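PDB 3BWL: sensor protein from Haloarcula marismortui ATCC 43049, which probably acts as a sensor histidine kinase that phosphorylates a protein histidine at the expense of ATP, this piece being a PAS domain that holds an indole-3-carbaldehyde. Local coordinates for residues F46-Y52 and Y93-D97; Q77-S82 and H106-F110; M101-L107 and L119-I125. One frame throughout, in Å; residues are numbered along the deposited sequence. Where two conformers were deposited one is given.

Contact 1 (F46-Y52 and Y93-D97); sequences FCAELGY and YERRD. With I3A (1H-indole-3-carbaldehyde), chain F.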
loop_
_atom_site.group_PDB
_atom_site.type_symbol
_atom_site.label_atom_id
_atom_site.label_comp_id
_atom_site.label_asym_id
_atom_site.label_seq_id
_atom_site.Cartn_x
_atom_site.Cartn_y
_atom_site.Cartn_z
ATOM N N PHE A 46 -4.477 5.916 -7.747
ATOM C CA PHE A 46 -3.908 7.217 -8.127
ATOM C C PHE A 46 -4.621 7.766 -9.359
ATOM O O PHE A 46 -5.078 8.908 -9.358
ATOM C CB PHE A 46 -2.410 7.055 -8.387
ATOM C CG PHE A 46 -1.705 8.349 -8.683
ATOM C CD1 PHE A 46 -0.959 8.970 -7.694
ATOM C CD2 PHE A 46 -1.787 8.927 -9.942
ATOM C CE1 PHE A 46 -0.300 10.184 -7.939
ATOM C CE2 PHE A 46 -1.139 10.147 -10.226
ATOM C CZ PHE A 46 -0.375 10.759 -9.229
ATOM N N CYS A 47 -4.712 6.940 -10.411
ATOM C CA CYS A 47 -5.315 7.339 -11.690
ATOM C C CYS A 47 -6.812 7.668 -11.521
ATOM O O CYS A 47 -7.310 8.731 -12.002
ATOM C CB CYS A 47 -5.116 6.214 -12.712
ATOM S SG CYS A 47 -3.403 5.964 -13.099
ATOM N N ALA A 48 -7.525 6.764 -10.854
ATOM C CA ALA A 48 -8.951 6.935 -10.620
ATOM C C ALA A 48 -9.266 8.194 -9.811
ATOM O O ALA A 48 -10.138 8.961 -10.195
ATOM C CB ALA A 48 -9.520 5.736 -9.921
ATOM N N GLU A 49 -8.567 8.390 -8.702
ATOM C CA GLU A 49 -8.808 9.550 -7.811
ATOM C C GLU A 49 -8.564 10.867 -8.564
ATOM O O GLU A 49 -9.325 11.815 -8.396
ATOM C CB GLU A 49 -7.928 9.478 -6.570
ATOM C CG GLU A 49 -8.336 8.327 -5.557
ATOM C CD GLU A 49 -9.400 8.740 -4.544
ATOM O OE1 GLU A 49 -10.294 9.553 -4.877
ATOM O OE2 GLU A 49 -9.313 8.273 -3.384
ATOM N N LEU A 50 -7.555 10.907 -9.427
ATOM C CA LEU A 50 -7.235 12.150 -10.174
ATOM C C LEU A 50 -7.935 12.281 -11.522
ATOM O O LEU A 50 -7.890 13.338 -12.124
ATOM C CB LEU A 50 -5.712 12.308 -10.319
ATOM C CG LEU A 50 -4.996 12.455 -8.964
ATOM C CD1 LEU A 50 -3.543 12.827 -9.227
ATOM C CD2 LEU A 50 -5.652 13.502 -8.074
ATOM N N GLY A 51 -8.605 11.216 -11.961
ATOM C CA GLY A 51 -9.347 11.185 -13.251
ATOM C C GLY A 51 -8.505 11.010 -14.506
ATOM O O GLY A 51 -8.932 11.370 -15.612
ATOM N N TYR A 52 -7.297 10.489 -14.356
ATOM C CA TYR A 52 -6.402 10.285 -15.507
ATOM C C TYR A 52 -6.253 8.820 -15.852
ATOM O O TYR A 52 -6.401 7.964 -14.982
ATOM C CB TYR A 52 -5.006 10.798 -15.169
ATOM C CG TYR A 52 -4.909 12.291 -15.167
ATOM C CD1 TYR A 52 -4.884 12.986 -16.367
ATOM C CD2 TYR A 52 -4.876 13.004 -13.964
ATOM C CE1 TYR A 52 -4.802 14.324 -16.392
ATOM C CE2 TYR A 52 -4.792 14.387 -13.979
ATOM C CZ TYR A 52 -4.758 15.022 -15.209
ATOM O OH TYR A 52 -4.696 16.370 -15.309
ATOM N N TYR A 93 -3.244 17.852 -4.888
ATOM C CA TYR A 93 -3.345 17.357 -6.252
ATOM C C TYR A 93 -4.416 18.104 -7.039
ATOM O O TYR A 93 -5.438 18.475 -6.489
ATOM C CB TYR A 93 -3.686 15.862 -6.270
ATOM C CG TYR A 93 -2.547 14.964 -5.810
ATOM C CD1 TYR A 93 -1.265 15.103 -6.360
ATOM C CD2 TYR A 93 -2.760 13.948 -4.881
ATOM C CE1 TYR A 93 -0.229 14.267 -5.960
ATOM C CE2 TYR A 93 -1.727 13.087 -4.460
ATOM C CZ TYR A 93 -0.460 13.277 -4.995
ATOM O OH TYR A 93 0.562 12.464 -4.592
ATOM N N GLU A 94 -4.128 18.308 -8.310
ATOM C CA GLU A 94 -5.088 18.854 -9.260
ATOM C C GLU A 94 -5.601 17.712 -10.113
ATOM O O GLU A 94 -4.817 17.029 -10.814
ATOM C CB GLU A 94 -4.397 19.869 -10.148
ATOM C CG GLU A 94 -5.354 20.654 -11.023
ATOM C CD GLU A 94 -4.609 21.723 -11.812
ATOM O OE1 GLU A 94 -3.542 21.411 -12.401
ATOM O OE2 GLU A 94 -5.065 22.881 -11.830
ATOM N N ARG A 95 -6.907 17.479 -10.034
ATOM C CA ARG A 95 -7.544 16.482 -10.866
ATOM C C ARG A 95 -7.644 16.936 -12.337
ATOM O O ARG A 95 -7.564 18.159 -12.644
ATOM C CB ARG A 95 -8.950 16.162 -10.346
ATOM C CG ARG A 95 -8.985 15.674 -8.869
ATOM C CD ARG A 95 -10.274 14.889 -8.683
ATOM N NE ARG A 95 -10.425 14.427 -7.308
ATOM C CZ ARG A 95 -10.828 15.181 -6.281
ATOM N NH1 ARG A 95 -11.089 16.481 -6.438
ATOM N NH2 ARG A 95 -10.926 14.627 -5.049
ATOM N N ARG A 96 -7.902 15.967 -13.225
ATOM C CA ARG A 96 -8.091 16.305 -14.648
ATOM C C ARG A 96 -9.132 17.398 -14.865
ATOM O O ARG A 96 -8.946 18.303 -15.697
ATOM C CB ARG A 96 -8.479 15.081 -15.449
ATOM C CG ARG A 96 -8.274 15.266 -16.964
ATOM C CD ARG A 96 -8.485 13.900 -17.642
ATOM N NE ARG A 96 -8.072 13.875 -19.043
ATOM C CZ ARG A 96 -8.803 14.372 -20.040
ATOM N NH1 ARG A 96 -8.358 14.298 -21.297
ATOM N NH2 ARG A 96 -9.973 14.962 -19.784
ATOM N N ASP A 97 -10.226 17.315 -14.112
ATOM C CA ASP A 97 -11.316 18.278 -14.219
ATOM C C ASP A 97 -11.066 19.623 -13.513
ATOM O O ASP A 97 -11.952 20.496 -13.517
ATOM C CB ASP A 97 -12.630 17.625 -13.747
ATOM C CG ASP A 97 -12.679 17.355 -12.233
ATOM O OD1 ASP A 97 -11.758 17.792 -11.504
ATOM O OD2 ASP A 97 -13.651 16.696 -11.758
HETATM O O I3A F . 5.065 11.326 -4.788
HETATM C "C3'" I3A F . 4.091 12.058 -4.654
HETATM C C3 I3A F . 4.280 13.503 -4.280
HETATM C C2 I3A F . 3.160 14.374 -4.209
HETATM N N I3A F . 3.741 15.576 -3.879
HETATM C C8 I3A F . 5.098 15.486 -3.777
HETATM C C9 I3A F . 5.495 14.181 -4.051
HETATM C C4 I3A F . 6.856 13.814 -3.991
HETATM C C5 I3A F . 7.827 14.807 -3.695
HETATM C C6 I3A F . 7.431 16.134 -3.455
HETATM C C7 I3A F . 6.062 16.465 -3.487
HETATM O O HOH W 1 -11.183 11.827 -5.816
HETATM O O HOH W 2 -10.987 14.698 -12.957
HETATM O O HOH W 3 -4.019 17.438 -13.116
#
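L50 and Y93 make the apolar heart of this contact, with CD2 of L50 3.6 Å from CB of Y93 while the other methyl, CD1, lies over one face of the tyrosine ring. F46 joins them from one turn earlier: CG stands anti to the backbone N (chi1 -176°), which swings the edge of its ring toward the face of Y93 in a T-shaped pair, centroids 5.8 Å apart. The Y93 hydroxyl then reaches C2 of the bound indole carbaldehyde at 3.2 Å and is hydrogen-bonded to S122.

The end of helix 44-50 supplies the polar half. R96 N donates a nearly straight bond (170°) to L50 O, 2.9 Å away, and R95 NE reaches E49 O in a weak one. G51, whose positive phi suits glycine, is the C-prime residue of a Schellman motif, and beyond it Y52 receives CB of R96 over a ring face, 3.9 Å from the ring centroid.

Farther out, R96 NE makes a salt bridge to E56, R95 NH1 a hydrogen bond to S99 OG, and E49 OE2 a salt bridge to R86 of the second subunit. Carbonyls left without amide partners where a helix stops are thus met by the turn after strand 86-94, and the charge of R95 probably suits the partly negative helix C-terminus.

Contact 2 (Q77-S82 and H106-F110); sequences QLSGFS and HLLRF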
loop_
_atom_site.group_PDB
_atom_site.type_symbol
_atom_site.label_atom_id
_atom_site.label_comp_id
_atom_site.label_asym_id
_atom_site.label_seq_id
_atom_site.Cartn_x
_atom_site.Cartn_y
_atom_site.Cartn_z
ATOM N N GLN A 77 12.996 18.663 -2.046
ATOM C CA GLN A 77 12.405 17.645 -1.177
ATOM C C GLN A 77 13.116 16.287 -1.314
ATOM O O GLN A 77 13.526 15.689 -0.303
ATOM C CB GLN A 77 10.914 17.463 -1.509
ATOM C CG GLN A 77 10.144 16.532 -0.559
ATOM C CD GLN A 77 9.831 17.171 0.780
ATOM O OE1 GLN A 77 10.690 17.801 1.395
ATOM N NE2 GLN A 77 8.591 17.027 1.235
ATOM N N LEU A 78 13.239 15.807 -2.547
ATOM C CA LEU A 78 13.773 14.432 -2.806
ATOM C C LEU A 78 15.260 14.314 -2.453
ATOM O O LEU A 78 15.684 13.301 -1.877
ATOM C CB LEU A 78 13.543 14.044 -4.260
ATOM C CG LEU A 78 12.101 13.996 -4.760
ATOM C CD1 LEU A 78 12.018 13.624 -6.276
ATOM C CD2 LEU A 78 11.302 12.999 -3.888
ATOM N N SER A 79 16.036 15.354 -2.771
ATOM C CA SER A 79 17.489 15.302 -2.535
ATOM C C SER A 79 17.844 15.236 -1.038
ATOM O O SER A 79 18.920 14.764 -0.684
ATOM C CB SER A 79 18.205 16.468 -3.224
ATOM O OG SER A 79 17.788 17.698 -2.670
ATOM N N GLY A 80 16.938 15.699 -0.167
ATOM C CA GLY A 80 17.186 15.687 1.279
ATOM C C GLY A 80 17.005 14.309 1.933
ATOM O O GLY A 80 17.463 14.100 3.041
ATOM N N PHE A 81 16.349 13.372 1.252
ATOM C CA PHE A 81 16.113 12.000 1.793
ATOM C C PHE A 81 17.354 11.115 1.819
ATOM O O PHE A 81 18.066 10.992 0.809
ATOM C CB PHE A 81 15.039 11.287 0.958
ATOM C CG PHE A 81 13.652 11.599 1.379
ATOM C CD1 PHE A 81 13.097 12.853 1.123
ATOM C CD2 PHE A 81 12.863 10.617 2.022
ATOM C CE1 PHE A 81 11.784 13.149 1.494
ATOM C CE2 PHE A 81 11.526 10.929 2.401
ATOM C CZ PHE A 81 11.012 12.176 2.137
ATOM N N SER A 82 17.613 10.514 2.977
ATOM C CA SER A 82 18.530 9.397 3.058
ATOM C C SER A 82 17.811 8.118 2.620
ATOM O O SER A 82 16.596 8.044 2.679
ATOM C CB SER A 82 18.975 9.258 4.499
ATOM O OG SER A 82 19.796 10.363 4.829
ATOM N N HIS A 106 2.891 10.280 2.419
ATOM C CA HIS A 106 3.942 9.600 3.208
ATOM C C HIS A 106 4.956 9.082 2.189
ATOM O O HIS A 106 4.658 8.171 1.416
ATOM C CB HIS A 106 3.341 8.440 4.062
ATOM C CG HIS A 106 4.209 7.999 5.197
ATOM N ND1 HIS A 106 3.793 7.072 6.130
ATOM C CD2 HIS A 106 5.468 8.360 5.560
ATOM C CE1 HIS A 106 4.758 6.879 7.023
ATOM N NE2 HIS A 106 5.780 7.661 6.710
ATOM N N LEU A 107 6.168 9.689 2.200
ATOM C CA LEU A 107 7.132 9.418 1.183
ATOM C C LEU A 107 8.332 8.645 1.747
ATOM O O LEU A 107 8.831 8.954 2.841
ATOM C CB LEU A 107 7.607 10.752 0.598
ATOM C CG LEU A 107 8.614 10.761 -0.555
ATOM C CD1 LEU A 107 7.957 10.172 -1.786
ATOM C CD2 LEU A 107 8.998 12.193 -0.882
ATOM N N LEU A 108 8.797 7.668 0.971
ATOM C CA LEU A 108 9.916 6.803 1.359
ATOM C C LEU A 108 10.968 6.806 0.269
ATOM O O LEU A 108 10.617 6.667 -0.893
ATOM C CB LEU A 108 9.392 5.350 1.495
ATOM C CG LEU A 108 10.446 4.243 1.645
ATOM C CD1 LEU A 108 11.288 4.369 2.961
ATOM C CD2 LEU A 108 9.821 2.862 1.553
ATOM N N ARG A 109 12.258 6.951 0.613
ATOM C CA ARG A 109 13.320 6.719 -0.362
ATOM C C ARG A 109 13.801 5.300 -0.084
ATOM O O ARG A 109 14.039 4.952 1.082
ATOM C CB ARG A 109 14.509 7.699 -0.165
ATOM C CG ARG A 109 15.636 7.444 -1.191
ATOM C CD ARG A 109 16.703 8.563 -1.227
ATOM N NE ARG A 109 17.134 8.780 -2.607
ATOM C CZ ARG A 109 17.588 9.927 -3.113
ATOM N NH1 ARG A 109 17.734 11.008 -2.355
ATOM N NH2 ARG A 109 17.906 9.981 -4.396
ATOM N N PHE A 110 13.925 4.477 -1.123
ATOM C CA PHE A 110 14.375 3.084 -0.903
ATOM C C PHE A 110 14.931 2.477 -2.156
ATOM O O PHE A 110 14.840 3.063 -3.243
ATOM C CB PHE A 110 13.261 2.216 -0.307
ATOM C CG PHE A 110 12.203 1.748 -1.307
ATOM C CD1 PHE A 110 11.784 0.420 -1.297
ATOM C CD2 PHE A 110 11.624 2.617 -2.227
ATOM C CE1 PHE A 110 10.781 -0.009 -2.171
ATOM C CE2 PHE A 110 10.628 2.185 -3.110
ATOM C CZ PHE A 110 10.218 0.879 -3.068
#
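In this PAS fold the helix 71-79 and the turn that follows it pack against strand 100-112 of the antiparallel sheet, where Q77 and L78 help line the pocket of the indole carbaldehyde. F81 sits centrally. The CZ-CE1 end of its ring packs on L107, with CZ 3.6 Å from CD2 of that leucine, and the neighbouring CE2 stands 3.4 Å from L107 O, a carbonyl near the ring plane at its edge, where the aryl hydrogens carry slight positive charge. L107 suits the place because one branch, CD2, can meet both the F81 ring and CD2 of L78, the latter at 3.9 Å.

R109 continues the contact beyond the ring. Its CB packs on CB of F81 at 3.8 Å and also approaches S82 O, 3.5 Å away, so that the aliphatic part of the arginine runs along the turn. In the conformer described, the chain bends at chi3 (-142°) and brings NH1 to F81 O at 3.2 Å, a hydrogen bond of 152° whose acceptor lies 18° out of the guanidinium plane. L78 O is just as near to NH1, but the angle is too poor for a bond; that carbonyl accepts F81 N instead. A long side chain with several N-H groups is apt here: NH2 is turned to D116 in a salt bridge.

Around these residues, R87 of strand 86-94 makes a cation-pi contact with F81, and F118 of strand 115-124 touches both L78 and R109. The helix end and its turn therefore rest over three adjacent strands, 86-94, 100-112 and 115-124.

Contact 3 (M101-L107 and L119-I125); sequences MSVEVHL and LAISRDI. With I3A (1H-indole-3-carbaldehyde), chain F.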
loop_
_atom_site.group_PDB
_atom_site.type_symbol
_atom_site.label_atom_id
_atom_site.label_comp_id
_atom_site.label_asym_id
_atom_site.label_seq_id
_atom_site.Cartn_x
_atom_site.Cartn_y
_atom_site.Cartn_z
HETATM N N MSE A 101 -7.482 18.213 -4.527
HETATM C CA MSE A 101 -7.564 17.223 -3.486
HETATM C C MSE A 101 -6.418 17.466 -2.503
HETATM O O MSE A 101 -5.293 17.269 -2.877
HETATM C CB MSE A 101 -7.396 15.831 -4.101
HETATM C CG MSE A 101 -7.510 14.758 -3.039
HETATM SE SE MSE A 101 -6.976 13.041 -3.840
HETATM C CE MSE A 101 -7.937 13.209 -5.341
ATOM N N SER A 102 -6.708 17.877 -1.276
ATOM C CA SER A 102 -5.661 17.984 -0.262
ATOM C C SER A 102 -5.250 16.603 0.201
ATOM O O SER A 102 -6.092 15.759 0.465
ATOM C CB SER A 102 -6.124 18.807 0.944
ATOM O OG SER A 102 -6.127 20.173 0.605
ATOM N N VAL A 103 -3.928 16.375 0.287
ATOM C CA VAL A 103 -3.437 15.065 0.689
ATOM C C VAL A 103 -2.322 15.199 1.693
ATOM O O VAL A 103 -1.648 16.244 1.770
ATOM C CB VAL A 103 -2.891 14.242 -0.523
ATOM C CG1 VAL A 103 -4.031 13.922 -1.493
ATOM C CG2 VAL A 103 -1.775 15.049 -1.273
ATOM N N GLU A 104 -2.167 14.158 2.485
ATOM C CA GLU A 104 -0.918 13.964 3.200
ATOM C C GLU A 104 -0.170 12.845 2.513
ATOM O O GLU A 104 -0.680 11.696 2.425
ATOM C CB GLU A 104 -1.130 13.623 4.670
ATOM C CG GLU A 104 0.204 13.417 5.400
ATOM C CD GLU A 104 0.027 13.005 6.841
ATOM O OE1 GLU A 104 -0.484 11.885 7.092
ATOM O OE2 GLU A 104 0.423 13.782 7.736
ATOM N N VAL A 105 1.041 13.179 2.057
ATOM C CA VAL A 105 1.899 12.225 1.375
ATOM C C VAL A 105 2.838 11.608 2.385
ATOM O O VAL A 105 3.458 12.337 3.195
ATOM C CB VAL A 105 2.795 12.933 0.293
ATOM C CG1 VAL A 105 3.594 11.919 -0.448
ATOM C CG2 VAL A 105 1.943 13.703 -0.693
ATOM N N HIS A 106 2.891 10.280 2.419
ATOM C CA HIS A 106 3.942 9.600 3.208
ATOM C C HIS A 106 4.956 9.082 2.189
ATOM O O HIS A 106 4.658 8.171 1.416
ATOM C CB HIS A 106 3.341 8.440 4.062
ATOM C CG HIS A 106 4.209 7.999 5.197
ATOM N ND1 HIS A 106 3.793 7.072 6.130
ATOM C CD2 HIS A 106 5.468 8.360 5.560
ATOM C CE1 HIS A 106 4.758 6.879 7.023
ATOM N NE2 HIS A 106 5.780 7.661 6.710
ATOM N N LEU A 107 6.168 9.689 2.200
ATOM C CA LEU A 107 7.132 9.418 1.183
ATOM C C LEU A 107 8.332 8.645 1.747
ATOM O O LEU A 107 8.831 8.954 2.841
ATOM C CB LEU A 107 7.607 10.752 0.598
ATOM C CG LEU A 107 8.614 10.761 -0.555
ATOM C CD1 LEU A 107 7.957 10.172 -1.786
ATOM C CD2 LEU A 107 8.998 12.193 -0.882
ATOM N N LEU A 119 8.754 5.918 -2.956
ATOM C CA LEU A 119 7.412 5.342 -2.907
ATOM C C LEU A 119 6.584 6.308 -2.085
ATOM O O LEU A 119 6.930 6.617 -0.929
ATOM C CB LEU A 119 7.481 3.982 -2.223
ATOM C CG LEU A 119 6.194 3.195 -1.986
ATOM C CD1 LEU A 119 5.334 3.008 -3.250
ATOM C CD2 LEU A 119 6.569 1.826 -1.303
ATOM N N ALA A 120 5.488 6.781 -2.678
ATOM C CA ALA A 120 4.618 7.794 -2.077
ATOM C C ALA A 120 3.216 7.248 -1.905
ATOM O O ALA A 120 2.607 6.792 -2.841
ATOM C CB ALA A 120 4.585 9.057 -2.925
ATOM N N ILE A 121 2.751 7.254 -0.671
ATOM C CA ILE A 121 1.374 6.889 -0.366
ATOM C C ILE A 121 0.632 8.192 0.008
ATOM O O ILE A 121 0.941 8.848 1.021
ATOM C CB ILE A 121 1.296 5.830 0.801
ATOM C CG1 ILE A 121 2.318 4.685 0.615
ATOM C CG2 ILE A 121 -0.124 5.333 0.974
ATOM C CD1 ILE A 121 2.244 3.899 -0.680
ATOM N N SER A 122 -0.327 8.574 -0.814
ATOM C CA SER A 122 -1.096 9.833 -0.601
ATOM C C SER A 122 -2.480 9.547 -0.034
ATOM O O SER A 122 -3.238 8.726 -0.590
ATOM C CB SER A 122 -1.203 10.619 -1.914
ATOM O OG SER A 122 0.107 10.840 -2.483
ATOM N N ARG A 123 -2.776 10.188 1.088
ATOM C CA ARG A 123 -4.054 10.028 1.769
ATOM C C ARG A 123 -4.874 11.321 1.642
ATOM O O ARG A 123 -4.404 12.384 2.023
ATOM C CB ARG A 123 -3.877 9.653 3.243
ATOM C CG ARG A 123 -5.211 9.490 3.865
ATOM C CD ARG A 123 -5.174 8.748 5.144
ATOM N NE ARG A 123 -4.708 7.369 4.915
ATOM C CZ ARG A 123 -4.633 6.492 5.909
ATOM N NH1 ARG A 123 -5.017 6.894 7.141
ATOM N NH2 ARG A 123 -4.195 5.257 5.678
ATOM N N ASP A 124 -6.091 11.204 1.119
ATOM C CA ASP A 124 -7.007 12.324 1.014
ATOM C C ASP A 124 -7.318 12.867 2.428
ATOM O O ASP A 124 -7.705 12.114 3.341
ATOM C CB ASP A 124 -8.301 11.848 0.320
ATOM C CG ASP A 124 -9.205 12.992 -0.134
ATOM O OD1 ASP A 124 -9.051 14.158 0.304
ATOM O OD2 ASP A 124 -10.082 12.721 -0.989
ATOM N N ILE A 125 -7.082 14.156 2.617
ATOM C CA ILE A 125 -7.391 14.795 3.872
ATOM C C ILE A 125 -8.466 15.880 3.687
ATOM O O ILE A 125 -8.488 16.854 4.451
ATOM C CB ILE A 125 -6.093 15.321 4.589
ATOM C CG1 ILE A 125 -5.402 16.378 3.736
ATOM C CG2 ILE A 125 -5.189 14.120 4.945
ATOM C CD1 ILE A 125 -4.045 16.899 4.293
HETATM O O I3A F . 5.065 11.326 -4.788
HETATM C "C3'" I3A F . 4.091 12.058 -4.654
HETATM C C3 I3A F . 4.280 13.503 -4.280
HETATM C C2 I3A F . 3.160 14.374 -4.209
HETATM N N I3A F . 3.741 15.576 -3.879
HETATM C C8 I3A F . 5.098 15.486 -3.777
HETATM C C9 I3A F . 5.495 14.181 -4.051
HETATM C C4 I3A F . 6.856 13.814 -3.991
HETATM C C5 I3A F . 7.827 14.807 -3.695
HETATM C C6 I3A F . 7.431 16.134 -3.455
HETATM C C7 I3A F . 6.062 16.465 -3.487
HETATM O O HOH W 4 -9.627 16.655 -0.268
#
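H106-I121 and E104-R123 are antiparallel hydrogen-bonded pairs, the first joined by H106 N to I121 O at 2.8 Å and I121 N to H106 O at 3.0 Å; V103-D124, V105-S122 and L107-A120 are the non-hydrogen-bonded pairs. I125 N closes the series on S102 O, at 2.9 Å and almost straight (175°). CA-H groups also approach carbonyls, most closely V103 CA to R123 O at 3.1 Å.

Apolar contacts join V105, L107 and A120 on one face. The A120 methyl lies 3.9 Å from CG1 of V105 and 3.7 Å from CD1 of L107. Its CB lies a tight 3.0 Å from the aldehyde O, an approach a small residue probably allows, while V105 CG2 meets the indole C2 at 3.8 Å. On this face S122 OG is hydrogen-bonded to Y93 OH.

The opposite face carries E104, H106, R123 and, among them, the apolar I121. E104 pairs with R123 of the second subunit and H106 ND1 with its D28, whereas R123 also bridges to D28 of its own chain.

The hairpin thus presents V105, L107 and A120 to the indole, and E104, R123 and H106 to the second subunit, where reciprocal E104-R123 salt bridges probably balance charge that would be costly to bury.

All three contacts belong to one PAS domain and meet the same antiparallel sheet. Contact 3 is its hairpin core; contact 1 adjoins it, centres about 13 Å apart, through Y93 OH to S122 OG at 2.7 Å and Y93 O to M101 N at 2.8 Å. Contact 2 shares H106 and L107 with contact 3, and L108 N meets L119 O at 2.9 Å. Contacts 1 and 2 do not touch: their centres are about 23 Å apart, their nearest atoms about 8 Å. The indole carbaldehyde ties all three together, touched by Y93, by Q77 and L78, by V105 and A120, and by the shared L107, while D66 hydrogen-bonds it.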